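Local structure of thiol transferase (Phanerochaete chrysosporium, 4F0B) at residues A[19-28]-A[213-223]. The protein probably transfers or removes glutathione in thiol-transfer reactions, as a Ure2p-type glutathione transferase that binds oxidized glutathione. Sequence-based numbering, arbitrary orientation.
Sequences GWVPAILLEE and RPAVQAGINSC
Ile220 lays its CG2 methyl over one face of the Trp20 indole, a CH-pi contact 4.1 Å from the centroid of the five-membered ring, while Cys223 brings SG to the ring edge near CD1. With chi1 at -68°, Trp20 CG lies beside the backbone N and the ring extends over Ile220, where a water accepts from NE1 and donates to Ile220 O. Arg188 adds a cation-pi partner to this indole. At the other end, the Arg213 guanidinium grips the Glu28 carboxylate at its edge, side-on, in a two-nitrogen salt bridge: NE gives to OE2 at 2.8 Å, on the syn side, and NH2 gives to OE1 at 3.0 Å in a nearly straight bond, from above the carboxylate plane. The two planes are 40° apart, and a bend at chi2 of Glu28 brings its acid against Ala215 CB. OE2 also bonds Tyr176, whose ring makes a cation-pi contact with Arg213. A glutamine in place of Glu28 would probably leave Arg213 without its countercharge and break one of the paired bonds. Between these ends the helices come close, their axes 7.4 Å apart at 134°, because Gly219 faces Ile24 with no side chain; a CB there would clash with the backbone of Ala23 and Ile24. Ala23 CB sits 3.3 Å from Ser222 OG, whose hydroxyl is turned back onto Gly219 O. Ile24 CG2 meets Val216 CG2, and the side chains of both residues also touch Phe184 of helix 178-187. Glu27 lies along Ala218, with OE2 hydrogen-bonded to Tyr38 OH and in a salt bridge with Lys30. The pair joins the first helix of the thioredoxin-like domain to the C-terminal helix across the interdomain interface of the GST fold, with Gly19 about 6 Å from the bound glutathione disulfide.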
loop_
_atom_site.group_PDB
_atom_site.type_symbol
_atom_site.label_atom_id
_atom_site.label_comp_id
_atom_site.label_asym_id
_atom_site.label_seq_id
_atom_site.Cartn_x
_atom_site.Cartn_y
_atom_site.Cartn_z
ATOM N N GLY A 19 -5.574 10.428 -8.351
ATOM C CA GLY A 19 -5.121 11.786 -8.680
ATOM C C GLY A 19 -5.668 12.876 -7.781
ATOM O O GLY A 19 -4.972 13.873 -7.519
ATOM N N TRP A 20 -6.892 12.695 -7.275
ATOM C CA TRP A 20 -7.500 13.780 -6.502
ATOM C C TRP A 20 -6.828 13.950 -5.155
ATOM O O TRP A 20 -6.847 15.048 -4.601
ATOM C CB TRP A 20 -8.975 13.478 -6.215
ATOM C CG TRP A 20 -9.845 13.494 -7.441
ATOM C CD1 TRP A 20 -9.805 14.388 -8.475
ATOM C CD2 TRP A 20 -10.914 12.578 -7.739
ATOM N NE1 TRP A 20 -10.771 14.061 -9.422
ATOM C CE2 TRP A 20 -11.464 12.962 -8.972
ATOM C CE3 TRP A 20 -11.449 11.458 -7.069
ATOM C CZ2 TRP A 20 -12.505 12.252 -9.587
ATOM C CZ3 TRP A 20 -12.493 10.741 -7.679
ATOM C CH2 TRP A 20 -13.011 11.148 -8.922
ATOM N N VAL A 21 -6.276 12.874 -4.596
ATOM C CA VAL A 21 -6.018 12.903 -3.159
ATOM C C VAL A 21 -4.859 13.819 -2.714
ATOM O O VAL A 21 -5.004 14.529 -1.703
ATOM C CB VAL A 21 -6.022 11.509 -2.478
ATOM C CG1 VAL A 21 -7.316 10.790 -2.775
ATOM C CG2 VAL A 21 -4.826 10.645 -2.862
ATOM N N PRO A 22 -3.734 13.878 -3.464
ATOM C CA PRO A 22 -2.743 14.877 -3.023
ATOM C C PRO A 22 -3.234 16.306 -3.186
ATOM O O PRO A 22 -2.828 17.170 -2.399
ATOM C CB PRO A 22 -1.523 14.604 -3.922
ATOM C CG PRO A 22 -1.720 13.141 -4.425
ATOM C CD PRO A 22 -3.235 13.075 -4.612
ATOM N N ALA A 23 -4.073 16.578 -4.185
ATOM C CA ALA A 23 -4.591 17.938 -4.382
ATOM C C ALA A 23 -5.520 18.322 -3.229
ATOM O O ALA A 23 -5.510 19.457 -2.766
ATOM C CB ALA A 23 -5.297 18.079 -5.741
ATOM N N ILE A 24 -6.315 17.366 -2.771
ATOM C CA ILE A 24 -7.137 17.593 -1.587
ATOM C C ILE A 24 -6.261 17.968 -0.383
ATOM O O ILE A 24 -6.516 18.991 0.253
ATOM C CB ILE A 24 -7.998 16.377 -1.275
ATOM C CG1 ILE A 24 -9.086 16.211 -2.343
ATOM C CG2 ILE A 24 -8.604 16.520 0.149
ATOM C CD1 ILE A 24 -9.838 14.850 -2.256
ATOM N N LEU A 25 -5.214 17.193 -0.106
ATOM C CA LEU A 25 -4.355 17.567 0.997
ATOM C C LEU A 25 -3.693 18.936 0.793
ATOM O O LEU A 25 -3.648 19.731 1.725
ATOM C CB LEU A 25 -3.311 16.487 1.247
ATOM C CG LEU A 25 -2.362 16.824 2.407
ATOM C CD1 LEU A 25 -3.071 17.012 3.736
ATOM C CD2 LEU A 25 -1.320 15.721 2.494
ATOM N N LEU A 26 -3.188 19.220 -0.416
ATOM C CA LEU A 26 -2.581 20.535 -0.668
ATOM C C LEU A 26 -3.568 21.654 -0.362
ATOM O O LEU A 26 -3.204 22.657 0.250
ATOM C CB LEU A 26 -2.090 20.619 -2.115
ATOM C CG LEU A 26 -0.822 19.785 -2.362
ATOM C CD1 LEU A 26 -0.636 19.508 -3.844
ATOM C CD2 LEU A 26 0.393 20.526 -1.802
ATOM N N GLU A 27 -4.827 21.505 -0.764
ATOM C CA GLU A 27 -5.804 22.551 -0.467
ATOM C C GLU A 27 -6.167 22.613 1.024
ATOM O O GLU A 27 -6.386 23.706 1.550
ATOM C CB GLU A 27 -7.065 22.372 -1.328
ATOM C CG GLU A 27 -6.864 22.657 -2.823
ATOM C CD GLU A 27 -6.478 24.107 -3.094
ATOM O OE1 GLU A 27 -6.919 25.041 -2.367
ATOM O OE2 GLU A 27 -5.735 24.363 -4.070
ATOM N N GLU A 28 -6.204 21.477 1.709
ATOM C CA GLU A 28 -6.429 21.503 3.160
ATOM C C GLU A 28 -5.292 22.231 3.866
ATOM O O GLU A 28 -5.522 23.051 4.767
ATOM C CB GLU A 28 -6.578 20.093 3.735
ATOM C CG GLU A 28 -7.776 19.271 3.206
ATOM C CD GLU A 28 -9.118 19.648 3.834
ATOM O OE1 GLU A 28 -9.186 20.601 4.636
ATOM O OE2 GLU A 28 -10.098 18.973 3.486
ATOM N N ARG A 213 -16.524 19.687 2.237
ATOM C CA ARG A 213 -15.431 20.605 2.612
ATOM C C ARG A 213 -14.961 21.418 1.407
ATOM O O ARG A 213 -14.670 20.862 0.352
ATOM C CB ARG A 213 -14.246 19.814 3.172
ATOM C CG ARG A 213 -14.567 18.941 4.392
ATOM C CD ARG A 213 -13.344 18.087 4.786
ATOM N NE ARG A 213 -12.213 18.895 5.267
ATOM C CZ ARG A 213 -12.040 19.273 6.533
ATOM N NH1 ARG A 213 -12.944 18.964 7.458
ATOM N NH2 ARG A 213 -10.978 19.958 6.896
ATOM N N PRO A 214 -14.907 22.750 1.544
ATOM C CA PRO A 214 -14.407 23.560 0.425
ATOM C C PRO A 214 -13.017 23.139 -0.067
ATOM O O PRO A 214 -12.790 23.180 -1.275
ATOM C CB PRO A 214 -14.397 24.977 1.018
ATOM C CG PRO A 214 -15.568 24.961 1.978
ATOM C CD PRO A 214 -15.501 23.582 2.613
ATOM N N ALA A 215 -12.115 22.746 0.817
ATOM C CA ALA A 215 -10.788 22.358 0.348
ATOM C C ALA A 215 -10.841 21.091 -0.497
ATOM O O ALA A 215 -10.051 20.936 -1.436
ATOM C CB ALA A 215 -9.830 22.196 1.514
ATOM N N VAL A 216 -11.752 20.177 -0.147
ATOM C CA VAL A 216 -11.939 18.973 -0.928
ATOM C C VAL A 216 -12.409 19.324 -2.342
ATOM O O VAL A 216 -11.834 18.837 -3.340
ATOM C CB VAL A 216 -12.913 18.036 -0.208
ATOM C CG1 VAL A 216 -13.337 16.891 -1.119
ATOM C CG2 VAL A 216 -12.242 17.440 1.026
ATOM N N GLN A 217 -13.421 20.200 -2.450
ATOM C CA GLN A 217 -13.902 20.599 -3.772
ATOM C C GLN A 217 -12.775 21.299 -4.555
ATOM O O GLN A 217 -12.602 21.023 -5.751
ATOM C CB GLN A 217 -15.143 21.510 -3.645
ATOM C CG GLN A 217 -16.322 20.707 -3.051
ATOM C CD GLN A 217 -16.666 19.510 -3.942
ATOM O OE1 GLN A 217 -16.775 19.653 -5.173
ATOM N NE2 GLN A 217 -16.813 18.328 -3.339
ATOM N N ALA A 218 -12.007 22.177 -3.894
ATOM C CA ALA A 218 -10.910 22.860 -4.588
ATOM C C ALA A 218 -9.864 21.860 -5.082
ATOM O O ALA A 218 -9.371 21.986 -6.206
ATOM C CB ALA A 218 -10.268 23.906 -3.692
ATOM N N GLY A 219 -9.527 20.864 -4.263
ATOM C CA GLY A 219 -8.555 19.881 -4.706
ATOM C C GLY A 219 -9.030 19.055 -5.884
ATOM O O GLY A 219 -8.302 18.852 -6.870
ATOM N N ILE A 220 -10.250 18.546 -5.780
ATOM C CA ILE A 220 -10.827 17.808 -6.885
ATOM C C ILE A 220 -10.842 18.636 -8.164
ATOM O O ILE A 220 -10.403 18.161 -9.219
ATOM C CB ILE A 220 -12.241 17.335 -6.521
ATOM C CG1 ILE A 220 -12.156 16.280 -5.430
ATOM C CG2 ILE A 220 -12.952 16.780 -7.736
ATOM C CD1 ILE A 220 -13.500 15.992 -4.819
ATOM N N ASN A 221 -11.310 19.878 -8.076
ATOM C CA ASN A 221 -11.438 20.704 -9.262
ATOM C C ASN A 221 -10.083 21.037 -9.903
ATOM O O ASN A 221 -10.014 21.247 -11.121
ATOM C CB ASN A 221 -12.231 21.980 -8.956
ATOM C CG ASN A 221 -13.693 21.676 -8.642
ATOM O OD1 ASN A 221 -14.203 20.618 -9.015
ATOM N ND2 ASN A 221 -14.361 22.585 -7.925
ATOM N N SER A 222 -9.017 21.056 -9.096
ATOM C CA SER A 222 -7.702 21.411 -9.623
ATOM C C SER A 222 -7.166 20.374 -10.613
ATOM O O SER A 222 -6.251 20.676 -11.383
ATOM C CB SER A 222 -6.668 21.542 -8.506
ATOM O OG SER A 222 -6.306 20.276 -7.958
ATOM N N CYS A 223 -7.714 19.165 -10.593
ATOM C CA CYS A 223 -7.266 18.082 -11.463
ATOM C C CYS A 223 -7.897 18.087 -12.853
ATOM O O CYS A 223 -7.508 17.293 -13.697
ATOM C CB CYS A 223 -7.536 16.741 -10.786
ATOM S SG CYS A 223 -6.703 16.535 -9.215
HETATM O O HOH W 1 -11.439 16.346 -11.058
#